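Local coordinates for TrwC protein (Escherichia coli, PDB 1OSB), which probably nicks one strand of plasmid DNA at the transfer origin during conjugation, through the N-terminal relaxase part of the protein, which this chain represents, at residues G31-W36 against K147-T152; A115-Q120 against A194-E199; R154-Q159 against A267-V272. All coordinates share one frame; numbering follows the deposited sequence.

Contact 1: residues G31-W36 against K147-T152; sequences GDASEW and KFRHET. With SO4 (sulfate ion), chain H; nucleotides of chain A.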
loop_
_atom_site.group_PDB
_atom_site.type_symbol
_atom_site.label_atom_id
_atom_site.label_comp_id
_atom_site.label_asym_id
_atom_site.label_seq_id
_atom_site.Cartn_x
_atom_site.Cartn_y
_atom_site.Cartn_z
ATOM N N GLY C 31 14.943 -4.141 10.170
ATOM C CA GLY C 31 14.434 -2.774 9.858
ATOM C C GLY C 31 13.443 -2.237 10.885
ATOM O O GLY C 31 13.733 -2.237 12.098
ATOM N N ASP C 32 12.285 -1.780 10.389
ATOM C CA ASP C 32 11.212 -1.198 11.208
ATOM C C ASP C 32 9.873 -1.345 10.480
ATOM O O ASP C 32 9.759 -0.915 9.325
ATOM C CB ASP C 32 11.490 0.285 11.471
ATOM C CG ASP C 32 11.562 0.615 12.950
ATOM O OD1 ASP C 32 11.287 -0.293 13.774
ATOM O OD2 ASP C 32 11.884 1.747 13.383
ATOM N N ALA C 33 8.865 -1.929 11.139
ATOM C CA ALA C 33 7.613 -2.256 10.442
ATOM C C ALA C 33 6.727 -1.045 10.087
ATOM O O ALA C 33 5.946 -1.099 9.134
ATOM C CB ALA C 33 6.814 -3.331 11.204
ATOM N N SER C 34 6.844 0.037 10.842
ATOM C CA SER C 34 6.078 1.228 10.545
ATOM C C SER C 34 7.017 2.423 10.470
ATOM O O SER C 34 7.974 2.499 11.227
ATOM C CB SER C 34 4.987 1.436 11.585
ATOM O OG SER C 34 5.537 1.951 12.773
ATOM N N GLU C 35 6.750 3.352 9.556
ATOM C CA GLU C 35 7.702 4.418 9.288
ATOM C C GLU C 35 7.090 5.652 8.609
ATOM O O GLU C 35 6.273 5.526 7.695
ATOM C CB GLU C 35 8.862 3.846 8.477
ATOM C CG GLU C 35 9.655 4.864 7.701
ATOM C CD GLU C 35 11.140 4.625 7.803
ATOM O OE1 GLU C 35 11.663 4.624 8.961
ATOM O OE2 GLU C 35 11.768 4.434 6.722
ATOM N N TRP C 36 7.480 6.833 9.092
ATOM C CA TRP C 36 7.067 8.103 8.512
ATOM C C TRP C 36 7.841 8.384 7.230
ATOM O O TRP C 36 9.025 8.040 7.118
ATOM C CB TRP C 36 7.386 9.247 9.466
ATOM C CG TRP C 36 6.567 9.323 10.695
ATOM C CD1 TRP C 36 7.016 9.228 11.980
ATOM C CD2 TRP C 36 5.149 9.544 10.778
ATOM N NE1 TRP C 36 5.964 9.359 12.854
ATOM C CE2 TRP C 36 4.807 9.554 12.148
ATOM C CE3 TRP C 36 4.128 9.723 9.830
ATOM C CZ2 TRP C 36 3.503 9.743 12.594
ATOM C CZ3 TRP C 36 2.834 9.902 10.276
ATOM C CH2 TRP C 36 2.532 9.921 11.648
ATOM N N LYS C 147 3.844 4.661 6.825
ATOM C CA LYS C 147 3.998 3.429 6.054
ATOM C C LYS C 147 4.025 2.273 7.013
ATOM O O LYS C 147 4.753 2.298 7.998
ATOM C CB LYS C 147 5.289 3.435 5.235
ATOM C CG LYS C 147 5.439 4.626 4.282
ATOM C CD LYS C 147 6.776 4.573 3.543
ATOM C CE LYS C 147 7.948 4.827 4.491
ATOM N NZ LYS C 147 9.218 4.908 3.730
ATOM N N PHE C 148 3.223 1.259 6.720
ATOM C CA PHE C 148 3.047 0.130 7.613
ATOM C C PHE C 148 3.217 -1.124 6.777
ATOM O O PHE C 148 2.404 -1.388 5.876
ATOM C CB PHE C 148 1.648 0.179 8.213
ATOM C CG PHE C 148 1.328 1.482 8.885
ATOM C CD1 PHE C 148 0.617 2.474 8.215
ATOM C CD2 PHE C 148 1.750 1.730 10.176
ATOM C CE1 PHE C 148 0.318 3.677 8.828
ATOM C CE2 PHE C 148 1.463 2.952 10.808
ATOM C CZ PHE C 148 0.747 3.924 10.132
ATOM N N ARG C 149 4.283 -1.876 7.048
ATOM C CA ARG C 149 4.590 -3.077 6.269
ATOM C C ARG C 149 3.878 -4.286 6.835
ATOM O O ARG C 149 3.835 -4.474 8.049
ATOM C CB ARG C 149 6.091 -3.338 6.242
ATOM C CG ARG C 149 6.514 -4.365 5.212
ATOM C CD ARG C 149 8.008 -4.509 5.104
ATOM N NE ARG C 149 8.557 -4.869 6.401
ATOM C CZ ARG C 149 9.519 -4.213 7.026
ATOM N NH1 ARG C 149 9.893 -4.649 8.212
ATOM N NH2 ARG C 149 10.103 -3.134 6.487
ATOM N N HIS C 150 3.330 -5.112 5.950
ATOM C CA HIS C 150 2.630 -6.319 6.370
ATOM C C HIS C 150 3.038 -7.518 5.547
ATOM O O HIS C 150 3.627 -7.380 4.469
ATOM C CB HIS C 150 1.121 -6.112 6.345
ATOM C CG HIS C 150 0.645 -5.152 7.391
ATOM N ND1 HIS C 150 0.440 -5.522 8.706
ATOM C CD2 HIS C 150 0.369 -3.829 7.323
ATOM C CE1 HIS C 150 0.046 -4.470 9.399
ATOM N NE2 HIS C 150 -0.007 -3.433 8.584
ATOM N N GLU C 151 2.733 -8.702 6.060
ATOM C CA GLU C 151 3.379 -9.890 5.542
ATOM C C GLU C 151 2.448 -10.991 5.087
ATOM O O GLU C 151 2.880 -11.874 4.371
ATOM C CB GLU C 151 4.432 -10.391 6.531
ATOM C CG GLU C 151 5.628 -9.458 6.608
ATOM C CD GLU C 151 6.560 -9.766 7.754
ATOM O OE1 GLU C 151 6.096 -9.907 8.896
ATOM O OE2 GLU C 151 7.776 -9.839 7.519
ATOM N N THR C 152 1.185 -10.959 5.492
ATOM C CA THR C 152 0.261 -12.041 5.122
ATOM C C THR C 152 -1.010 -11.585 4.391
ATOM O O THR C 152 -1.465 -10.462 4.537
ATOM C CB THR C 152 -0.136 -12.925 6.344
ATOM O OG1 THR C 152 -0.878 -12.137 7.275
ATOM C CG2 THR C 152 1.088 -13.400 7.139
HETATM S S SO4 H . 0.522 -9.023 8.891
HETATM O O1 SO4 H . -0.236 -7.962 9.545
HETATM O O2 SO4 H . 0.417 -10.214 9.724
HETATM O O3 SO4 H . 1.938 -8.651 8.769
HETATM O O4 SO4 H . -0.077 -9.297 7.583
ATOM P P DT A 25 -7.516 -9.267 -0.648
ATOM O OP1 DT A 25 -7.055 -10.374 0.258
ATOM O OP2 DT A 25 -8.803 -9.314 -1.389
ATOM O "O5'" DT A 25 -7.404 -7.853 0.099
ATOM C "C5'" DT A 25 -6.143 -7.453 0.625
ATOM C "C4'" DT A 25 -6.260 -6.284 1.587
ATOM O "O4'" DT A 25 -6.811 -6.792 2.824
ATOM C "C3'" DT A 25 -4.934 -5.599 1.942
ATOM O "O3'" DT A 25 -4.831 -4.342 1.318
ATOM C "C2'" DT A 25 -4.983 -5.388 3.450
ATOM C "C1'" DT A 25 -6.051 -6.369 3.950
ATOM N N1 DT A 25 -5.562 -7.575 4.768
ATOM C C2 DT A 25 -4.497 -8.397 4.376
ATOM O O2 DT A 25 -3.839 -8.266 3.350
ATOM N N3 DT A 25 -4.210 -9.423 5.256
ATOM C C4 DT A 25 -4.844 -9.717 6.453
ATOM O O4 DT A 25 -4.512 -10.660 7.163
ATOM C C5 DT A 25 -5.927 -8.834 6.797
ATOM C C6 DT A 25 -6.227 -7.821 5.961
#
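Glu35 and Lys147 face each other across two antiparallel strands through two backbone hydrogen bonds. Lys147 N donates to Glu35 O over 2.7 Å. Glu35 N donates to Lys147 O over 2.7 Å. Arg149 N adds an almost straight hydrogen bond to Ala33 O, 2.8 Å long at 178°. Ala33 CA lies over one face of the Arg149 guanidinium. The Glu35 and Lys147 side chains run side by side in the same direction. Glu35 CG rests 3.6 Å from Lys147 CE, where the bend at chi3 (-69°) has turned the lysine chain. Glu35 OE2 and Lys147 NZ form a long salt bridge of 4.0 Å. With an alanine in place of Lys147, Glu35 CG would probably lose its packing partner and the carboxylate a nearby positive charge. On the other face of the sheet Ser34 CB packs 3.5 Å from Phe148 CD2. Strand 34-37 extends the antiparallel sheet of the relaxase domain beside strand 145-152. That strand carries His150, which binds zinc or copper together with His161 and His163 in structures of this protein. His150 ND1 donates to O1 of a sulfate ion, probably from the crystallisation liquor, over 2.7 Å. Glu151 N donates to sulfate O3, Thr152 N and Thr152 OG1 to O4. Further out, Arg149 NH2 is salt-bridged to Asp111, and Arg274 also binds the sulfate. Phe55 meets the Phe148 ring edge-to-face, and His150 NE2 is hydrogen-bonded to Tyr18 O.

Contact 2: residues A115-Q120 against A194-E199; sequences ARTLEQ and AVYNAE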
loop_
_atom_site.group_PDB
_atom_site.type_symbol
_atom_site.label_atom_id
_atom_site.label_comp_id
_atom_site.label_asym_id
_atom_site.label_seq_id
_atom_site.Cartn_x
_atom_site.Cartn_y
_atom_site.Cartn_z
ATOM N N ALA C 115 9.376 3.601 -1.090
ATOM C CA ALA C 115 9.829 4.938 -0.731
ATOM C C ALA C 115 10.011 5.806 -1.981
ATOM O O ALA C 115 9.552 6.951 -2.023
ATOM C CB ALA C 115 11.121 4.878 0.111
ATOM N N ARG C 116 10.650 5.247 -3.002
ATOM C CA ARG C 116 10.946 6.010 -4.211
ATOM C C ARG C 116 9.694 6.312 -5.012
ATOM O O ARG C 116 9.620 7.347 -5.667
ATOM C CB ARG C 116 11.940 5.273 -5.090
ATOM C CG ARG C 116 13.340 5.259 -4.549
ATOM C CD ARG C 116 14.129 4.154 -5.139
ATOM N NE ARG C 116 15.535 4.417 -5.060
ATOM C CZ ARG C 116 16.515 3.551 -4.837
ATOM N NH1 ARG C 116 16.327 2.248 -4.639
ATOM N NH2 ARG C 116 17.738 4.044 -4.826
ATOM N N THR C 117 8.717 5.411 -4.951
ATOM C CA THR C 117 7.442 5.640 -5.598
ATOM C C THR C 117 6.702 6.738 -4.888
ATOM O O THR C 117 6.086 7.577 -5.528
ATOM C CB THR C 117 6.592 4.375 -5.591
ATOM O OG1 THR C 117 7.290 3.327 -6.282
ATOM C CG2 THR C 117 5.334 4.594 -6.434
ATOM N N LEU C 118 6.772 6.729 -3.558
ATOM C CA LEU C 118 6.073 7.723 -2.753
ATOM C C LEU C 118 6.645 9.123 -2.930
ATOM O O LEU C 118 5.907 10.093 -2.814
ATOM C CB LEU C 118 6.045 7.305 -1.285
ATOM C CG LEU C 118 5.039 6.202 -0.962
ATOM C CD1 LEU C 118 5.111 5.872 0.518
ATOM C CD2 LEU C 118 3.625 6.596 -1.339
ATOM N N GLU C 119 7.935 9.224 -3.240
ATOM C CA GLU C 119 8.544 10.500 -3.615
ATOM C C GLU C 119 7.911 11.070 -4.881
ATOM O O GLU C 119 7.682 12.272 -4.993
ATOM C CB GLU C 119 10.034 10.328 -3.875
ATOM C CG GLU C 119 10.918 10.293 -2.647
ATOM C CD GLU C 119 12.361 10.111 -3.043
ATOM O OE1 GLU C 119 12.904 10.995 -3.743
ATOM O OE2 GLU C 119 12.954 9.075 -2.686
ATOM N N GLN C 120 7.636 10.199 -5.842
ATOM C CA GLN C 120 6.924 10.606 -7.045
ATOM C C GLN C 120 5.437 10.923 -6.793
ATOM O O GLN C 120 4.880 11.826 -7.408
ATOM C CB GLN C 120 7.124 9.569 -8.147
ATOM C CG GLN C 120 8.546 9.599 -8.702
ATOM C CD GLN C 120 8.610 9.129 -10.132
ATOM O OE1 GLN C 120 7.925 9.675 -11.023
ATOM N NE2 GLN C 120 9.419 8.097 -10.371
ATOM N N ALA C 194 3.828 1.413 -11.994
ATOM C CA ALA C 194 4.932 1.068 -12.893
ATOM C C ALA C 194 6.272 1.453 -12.257
ATOM O O ALA C 194 7.265 0.747 -12.418
ATOM C CB ALA C 194 4.758 1.722 -14.275
ATOM N N VAL C 195 6.286 2.570 -11.534
ATOM C CA VAL C 195 7.476 2.992 -10.797
ATOM C C VAL C 195 7.875 1.947 -9.743
ATOM O O VAL C 195 9.040 1.568 -9.651
ATOM C CB VAL C 195 7.263 4.385 -10.137
ATOM C CG1 VAL C 195 8.436 4.763 -9.260
ATOM C CG2 VAL C 195 7.037 5.454 -11.224
ATOM N N TYR C 196 6.905 1.479 -8.963
ATOM C CA TYR C 196 7.171 0.467 -7.954
ATOM C C TYR C 196 7.766 -0.777 -8.603
ATOM O O TYR C 196 8.814 -1.280 -8.168
ATOM C CB TYR C 196 5.903 0.124 -7.164
ATOM C CG TYR C 196 6.089 -1.037 -6.229
ATOM C CD1 TYR C 196 6.831 -0.909 -5.038
ATOM C CD2 TYR C 196 5.558 -2.282 -6.543
ATOM C CE1 TYR C 196 7.011 -2.013 -4.179
ATOM C CE2 TYR C 196 5.730 -3.377 -5.700
ATOM C CZ TYR C 196 6.459 -3.244 -4.526
ATOM O OH TYR C 196 6.623 -4.355 -3.729
ATOM N N ASN C 197 7.118 -1.257 -9.658
ATOM C CA ASN C 197 7.623 -2.415 -10.381
ATOM C C ASN C 197 9.030 -2.214 -10.920
ATOM O O ASN C 197 9.891 -3.078 -10.763
ATOM C CB ASN C 197 6.685 -2.801 -11.526
ATOM C CG ASN C 197 5.535 -3.640 -11.070
ATOM O OD1 ASN C 197 4.424 -3.540 -11.613
ATOM N ND2 ASN C 197 5.770 -4.471 -10.044
ATOM N N ALA C 198 9.258 -1.076 -11.561
ATOM C CA ALA C 198 10.542 -0.805 -12.171
ATOM C C ALA C 198 11.656 -0.746 -11.114
ATOM O O ALA C 198 12.747 -1.310 -11.324
ATOM C CB ALA C 198 10.487 0.473 -12.949
ATOM N N GLU C 199 11.369 -0.076 -9.990
ATOM C CA GLU C 199 12.325 0.067 -8.898
ATOM C C GLU C 199 12.602 -1.263 -8.229
ATOM O O GLU C 199 13.766 -1.603 -8.002
ATOM C CB GLU C 199 11.828 1.058 -7.847
ATOM C CG GLU C 199 11.740 2.509 -8.307
ATOM C CD GLU C 199 13.105 3.160 -8.484
ATOM O OE1 GLU C 199 13.156 4.290 -9.007
ATOM O OE2 GLU C 199 14.135 2.540 -8.100
#
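Thr117 and Val195 slide past each other in opposite directions at the middle of this helix pair. Val195 CG1 comes within 3.5 Å of Thr117 OG1. The Thr117 methyl, CG2, touches the same valine more loosely, at 4.2 Å from Val195 CB. Thr117 OG1 also sits at the edge of the Tyr196 ring, near its plane, and 3.6 Å from Tyr196 CB. It makes no hydrogen bond to the facing helix. Its polar partner is Ala113 O, one turn earlier in its own helix. The first torsion of Thr117 (chi1 -60°) places OG1 beside the backbone N, where that bond can form while the hydroxyl still faces Tyr196.

One turn further on, the Gln120 amide lies against both methyls of Val195. Gln120 NE2 is 3.6 Å from Val195 CG1 and 3.7 Å from Val195 CG2. Gln120 OE1 is hydrogen-bonded to Tyr191, which fixes how the amide is turned.

At the other end Arg116 and Glu199 cross at about a right angle. The Glu199 chain bends at chi2 (-72°) and brings OE2 to 3.4 Å from Arg116 CD. The charged pair itself is long, with Arg116 NE 3.8 Å from Glu199 OE2. The oxygen lies well out of the guanidinium plane, so the attraction is one of charge and no N-H points at it. Arg116 NH1 has its salt bridge with Glu203, one turn beyond Glu199. The Tyr196 ring runs on past Thr117 along helix 104-123, against Ala113 and Val114, and its OH is hydrogen-bonded to His110 ND1.

The segment axes approach to 8.8 Å, and their directions differ by 148°. This is a roughly antiparallel helix pair of the relaxase domain. Helix 104-123 rests on the central sheet through Leu118, and helix 189-206 packs against helix 104-123.

Contact 3: residues R154-Q159 against A267-V272; sequences RERDPQ and AKKTSV. With SO4 (sulfate ion), chain I; nucleotides of chain A.
Glu155 and Arg156 meet Lys269 beside the DNA-binding site of the relaxase domain, where the turn before strand 158-171 faces the loop leading to helix 274-287. The Lys269 and Arg156 side chains cross obliquely. Lys269 CG lies 3.7 Å above the guanidinium plane, over its centre, and Val272 N is over the opposite face. Thr270 O is at the guanidinium edge. Arg156 NH1 is modelled too close to that oxygen, so the details of this bond are doubtful. Val272 CG1 packs 3.5 Å from Arg156 CD. Beyond the arginine, Lys269 reaches Glu155. Lys269 CE is 3.4 Å from Glu155 OE1, but Lys269 NZ stays 4.1 Å from that oxygen, beyond a salt bridge. A water joins Glu155 OE2 to Ala267 N, and Gln238 NE2 also donates to Glu155 OE2.

The same turn touches DNA of chain A. The Arg154 guanidinium lays one face over the sugar of DT25, with O4' 3.0 Å above its plane. Its NH1 makes a weak bond to a sulfate ion. Gln159 bends at chi2 (65°), and its NE2 donates to O2 of DT23 over 3.0 Å at 162°. Lys92 NZ donates to Gln159 OE1, consistent with NE2 being the atom turned to the base. The Arg154 and Gln159 contacts are consistent with the DNA-binding cleft of a TrwC-type relaxase, near the metal-binding histidines.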
loop_
_atom_site.group_PDB
_atom_site.type_symbol
_atom_site.label_atom_id
_atom_site.label_comp_id
_atom_site.label_asym_id
_atom_site.label_seq_id
_atom_site.Cartn_x
_atom_site.Cartn_y
_atom_site.Cartn_z
ATOM N N ARG C 154 -5.192 -12.191 3.516
ATOM C CA ARG C 154 -6.453 -12.704 4.070
ATOM C C ARG C 154 -6.546 -14.224 4.246
ATOM O O ARG C 154 -7.268 -14.712 5.104
ATOM C CB ARG C 154 -7.551 -12.345 3.096
ATOM C CG ARG C 154 -8.473 -11.273 3.533
ATOM C CD ARG C 154 -7.859 -9.934 3.668
ATOM N NE ARG C 154 -8.706 -9.117 4.526
ATOM C CZ ARG C 154 -9.600 -8.260 4.069
ATOM N NH1 ARG C 154 -10.333 -7.551 4.910
ATOM N NH2 ARG C 154 -9.744 -8.106 2.765
ATOM N N GLU C 155 -5.852 -14.963 3.392
ATOM C CA GLU C 155 -5.875 -16.416 3.428
ATOM C C GLU C 155 -4.591 -17.016 4.008
ATOM O O GLU C 155 -4.322 -18.208 3.819
ATOM C CB GLU C 155 -6.139 -16.959 2.025
ATOM C CG GLU C 155 -7.605 -16.962 1.632
ATOM C CD GLU C 155 -8.441 -17.909 2.470
ATOM O OE1 GLU C 155 -7.961 -19.030 2.783
ATOM O OE2 GLU C 155 -9.576 -17.535 2.822
ATOM N N ARG C 156 -3.819 -16.186 4.713
ATOM C CA ARG C 156 -2.588 -16.598 5.405
ATOM C C ARG C 156 -1.432 -16.929 4.498
ATOM O O ARG C 156 -0.480 -17.572 4.946
ATOM C CB ARG C 156 -2.824 -17.808 6.300
ATOM C CG ARG C 156 -3.915 -17.620 7.290
ATOM C CD ARG C 156 -3.468 -16.879 8.519
ATOM N NE ARG C 156 -4.516 -16.016 9.010
ATOM C CZ ARG C 156 -5.443 -16.289 9.924
ATOM N NH1 ARG C 156 -5.522 -17.447 10.579
ATOM N NH2 ARG C 156 -6.313 -15.328 10.179
ATOM N N ASP C 157 -1.519 -16.513 3.238
ATOM C CA ASP C 157 -0.427 -16.698 2.300
ATOM C C ASP C 157 0.636 -15.643 2.554
ATOM O O ASP C 157 0.330 -14.579 3.112
ATOM C CB ASP C 157 -0.939 -16.577 0.876
ATOM C CG ASP C 157 -1.539 -17.876 0.353
ATOM O OD1 ASP C 157 -1.015 -18.993 0.686
ATOM O OD2 ASP C 157 -2.543 -17.865 -0.414
ATOM N N PRO C 158 1.883 -15.923 2.167
ATOM C CA PRO C 158 2.922 -14.888 2.194
ATOM C C PRO C 158 2.522 -13.805 1.209
ATOM O O PRO C 158 2.161 -14.109 0.052
ATOM C CB PRO C 158 4.171 -15.622 1.716
ATOM C CG PRO C 158 3.854 -17.054 1.852
ATOM C CD PRO C 158 2.395 -17.213 1.671
ATOM N N GLN C 159 2.540 -12.560 1.665
ATOM C CA GLN C 159 2.077 -11.445 0.849
ATOM C C GLN C 159 2.720 -10.183 1.363
ATOM O O GLN C 159 2.167 -9.535 2.247
ATOM C CB GLN C 159 0.552 -11.344 0.930
ATOM C CG GLN C 159 -0.084 -10.186 0.174
ATOM C CD GLN C 159 0.087 -10.258 -1.340
ATOM O OE1 GLN C 159 0.637 -11.230 -1.886
ATOM N NE2 GLN C 159 -0.371 -9.211 -2.025
ATOM N N ALA C 267 -13.541 -14.989 2.656
ATOM C CA ALA C 267 -14.029 -15.748 3.800
ATOM C C ALA C 267 -13.291 -15.199 5.015
ATOM O O ALA C 267 -12.183 -14.662 4.868
ATOM C CB ALA C 267 -13.758 -17.228 3.612
ATOM N N LYS C 268 -13.892 -15.299 6.202
ATOM C CA LYS C 268 -13.236 -14.792 7.415
ATOM C C LYS C 268 -12.283 -15.820 8.019
ATOM O O LYS C 268 -12.685 -16.955 8.280
ATOM C CB LYS C 268 -14.263 -14.322 8.457
ATOM C CG LYS C 268 -13.663 -13.565 9.662
ATOM C CD LYS C 268 -12.896 -12.297 9.260
ATOM C CE LYS C 268 -11.851 -11.923 10.310
ATOM N NZ LYS C 268 -10.534 -11.524 9.716
ATOM N N LYS C 269 -11.028 -15.411 8.224
ATOM C CA LYS C 269 -9.997 -16.241 8.863
ATOM C C LYS C 269 -9.782 -15.835 10.333
ATOM O O LYS C 269 -10.457 -14.926 10.821
ATOM C CB LYS C 269 -8.691 -16.165 8.066
ATOM C CG LYS C 269 -8.129 -17.528 7.648
ATOM C CD LYS C 269 -8.640 -17.952 6.268
ATOM C CE LYS C 269 -8.631 -19.469 6.110
ATOM N NZ LYS C 269 -10.005 -20.045 6.150
ATOM N N THR C 270 -8.857 -16.499 11.035
ATOM C CA THR C 270 -8.692 -16.300 12.484
ATOM C C THR C 270 -7.235 -16.298 12.990
ATOM O O THR C 270 -6.509 -17.278 12.786
ATOM C CB THR C 270 -9.536 -17.341 13.264
ATOM O OG1 THR C 270 -9.027 -17.470 14.595
ATOM C CG2 THR C 270 -9.370 -18.755 12.680
ATOM N N SER C 271 -6.836 -15.210 13.672
ATOM C CA SER C 271 -5.462 -15.000 14.188
ATOM C C SER C 271 -4.728 -16.295 14.517
ATOM O O SER C 271 -5.173 -17.075 15.358
ATOM C CB SER C 271 -5.449 -14.082 15.424
ATOM O OG SER C 271 -6.654 -13.344 15.555
ATOM N N VAL C 272 -3.595 -16.509 13.856
ATOM C CA VAL C 272 -2.889 -17.782 13.941
ATOM C C VAL C 272 -1.450 -17.665 14.484
ATOM O O VAL C 272 -0.829 -16.595 14.429
ATOM C CB VAL C 272 -2.912 -18.477 12.564
ATOM C CG1 VAL C 272 -1.949 -17.796 11.585
ATOM C CG2 VAL C 272 -2.630 -19.950 12.699
HETATM S S SO4 I . -12.350 -6.490 7.439
HETATM O O1 SO4 I . -12.856 -5.644 8.522
HETATM O O2 SO4 I . -12.907 -6.045 6.161
HETATM O O3 SO4 I . -12.739 -7.884 7.672
HETATM O O4 SO4 I . -10.889 -6.387 7.409
ATOM P P DT A 25 -7.516 -9.267 -0.648
ATOM O OP1 DT A 25 -7.055 -10.374 0.258
ATOM O OP2 DT A 25 -8.803 -9.314 -1.389
ATOM O "O5'" DT A 25 -7.404 -7.853 0.099
ATOM C "C5'" DT A 25 -6.143 -7.453 0.625
ATOM C "C4'" DT A 25 -6.260 -6.284 1.587
ATOM O "O4'" DT A 25 -6.811 -6.792 2.824
ATOM C "C3'" DT A 25 -4.934 -5.599 1.942
ATOM O "O3'" DT A 25 -4.831 -4.342 1.318
ATOM C "C2'" DT A 25 -4.983 -5.388 3.450
ATOM C "C1'" DT A 25 -6.051 -6.369 3.950
ATOM N N1 DT A 25 -5.562 -7.575 4.768
ATOM C C2 DT A 25 -4.497 -8.397 4.376
ATOM O O2 DT A 25 -3.839 -8.266 3.350
ATOM N N3 DT A 25 -4.210 -9.423 5.256
ATOM C C4 DT A 25 -4.844 -9.717 6.453
ATOM O O4 DT A 25 -4.512 -10.660 7.163
ATOM C C5 DT A 25 -5.927 -8.834 6.797
ATOM C C6 DT A 25 -6.227 -7.821 5.961
ATOM P P DT A 23 -0.664 -12.788 -10.336
ATOM O OP1 DT A 23 0.764 -13.163 -10.374
ATOM O OP2 DT A 23 -1.626 -13.613 -11.093
ATOM O "O5'" DT A 23 -1.129 -12.728 -8.815
ATOM C "C5'" DT A 23 -1.041 -13.887 -7.979
ATOM C "C4'" DT A 23 -0.729 -13.427 -6.571
ATOM O "O4'" DT A 23 0.383 -12.493 -6.585
ATOM C "C3'" DT A 23 -1.846 -12.684 -5.853
ATOM O "O3'" DT A 23 -1.732 -13.020 -4.494
ATOM C "C2'" DT A 23 -1.489 -11.213 -6.001
ATOM C "C1'" DT A 23 0.024 -11.275 -5.964
ATOM N N1 DT A 23 0.702 -10.151 -6.680
ATOM C C2 DT A 23 0.816 -8.964 -5.991
ATOM O O2 DT A 23 0.386 -8.778 -4.851
ATOM N N3 DT A 23 1.450 -7.968 -6.678
ATOM C C4 DT A 23 1.973 -8.011 -7.947
ATOM O O4 DT A 23 2.511 -6.991 -8.382
ATOM C C5 DT A 23 1.843 -9.282 -8.655
ATOM C C6 DT A 23 1.215 -10.281 -7.983
ATOM P P DC A 24 -2.953 -13.466 -3.586
ATOM O OP1 DC A 24 -2.307 -13.703 -2.283
ATOM O OP2 DC A 24 -3.738 -14.547 -4.230
ATOM O "O5'" DC A 24 -3.784 -12.127 -3.586
ATOM C "C5'" DC A 24 -3.390 -11.062 -2.739
ATOM C "C4'" DC A 24 -4.436 -9.949 -2.795
ATOM O "O4'" DC A 24 -4.607 -9.450 -4.154
ATOM C "C3'" DC A 24 -5.840 -10.323 -2.344
ATOM O "O3'" DC A 24 -6.364 -9.167 -1.752
ATOM C "C2'" DC A 24 -6.583 -10.580 -3.641
ATOM C "C1'" DC A 24 -5.958 -9.522 -4.550
ATOM N N1 DC A 24 -6.041 -9.934 -5.987
ATOM C C2 DC A 24 -6.905 -9.271 -6.896
ATOM O O2 DC A 24 -7.600 -8.310 -6.516
ATOM N N3 DC A 24 -6.960 -9.700 -8.183
ATOM C C4 DC A 24 -6.213 -10.737 -8.576
ATOM N N4 DC A 24 -6.290 -11.155 -9.862
ATOM C C5 DC A 24 -5.344 -11.416 -7.669
ATOM C C6 DC A 24 -5.292 -10.994 -6.402
HETATM O O HOH W 1 -10.746 -14.947 2.027
#

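In the fold
From the N terminus, segment 31-36 pairs with 147-152, so contact 1 closes a long loop that includes helix 104-123. Segment 115-120 lies inside that loop but pairs with 194-199 beyond it, so contacts 1 and 2 cross. Contact 3 opens at 154-159, just after contact 1 closes, and ends at 267-272. It joins the turn before strand 158-171 to the loop leading into helix 274-287, and it crosses contact 2. Contacts 1 and 2 touch where Lys147 packs on Leu118, between sheet and helix. Contacts 1 and 3 meet through neighbouring strands, with a probable hydrogen bond from Gln159 N to Glu151 O. Contacts 2 and 3 lie on opposite sides of the chain centre, without touching.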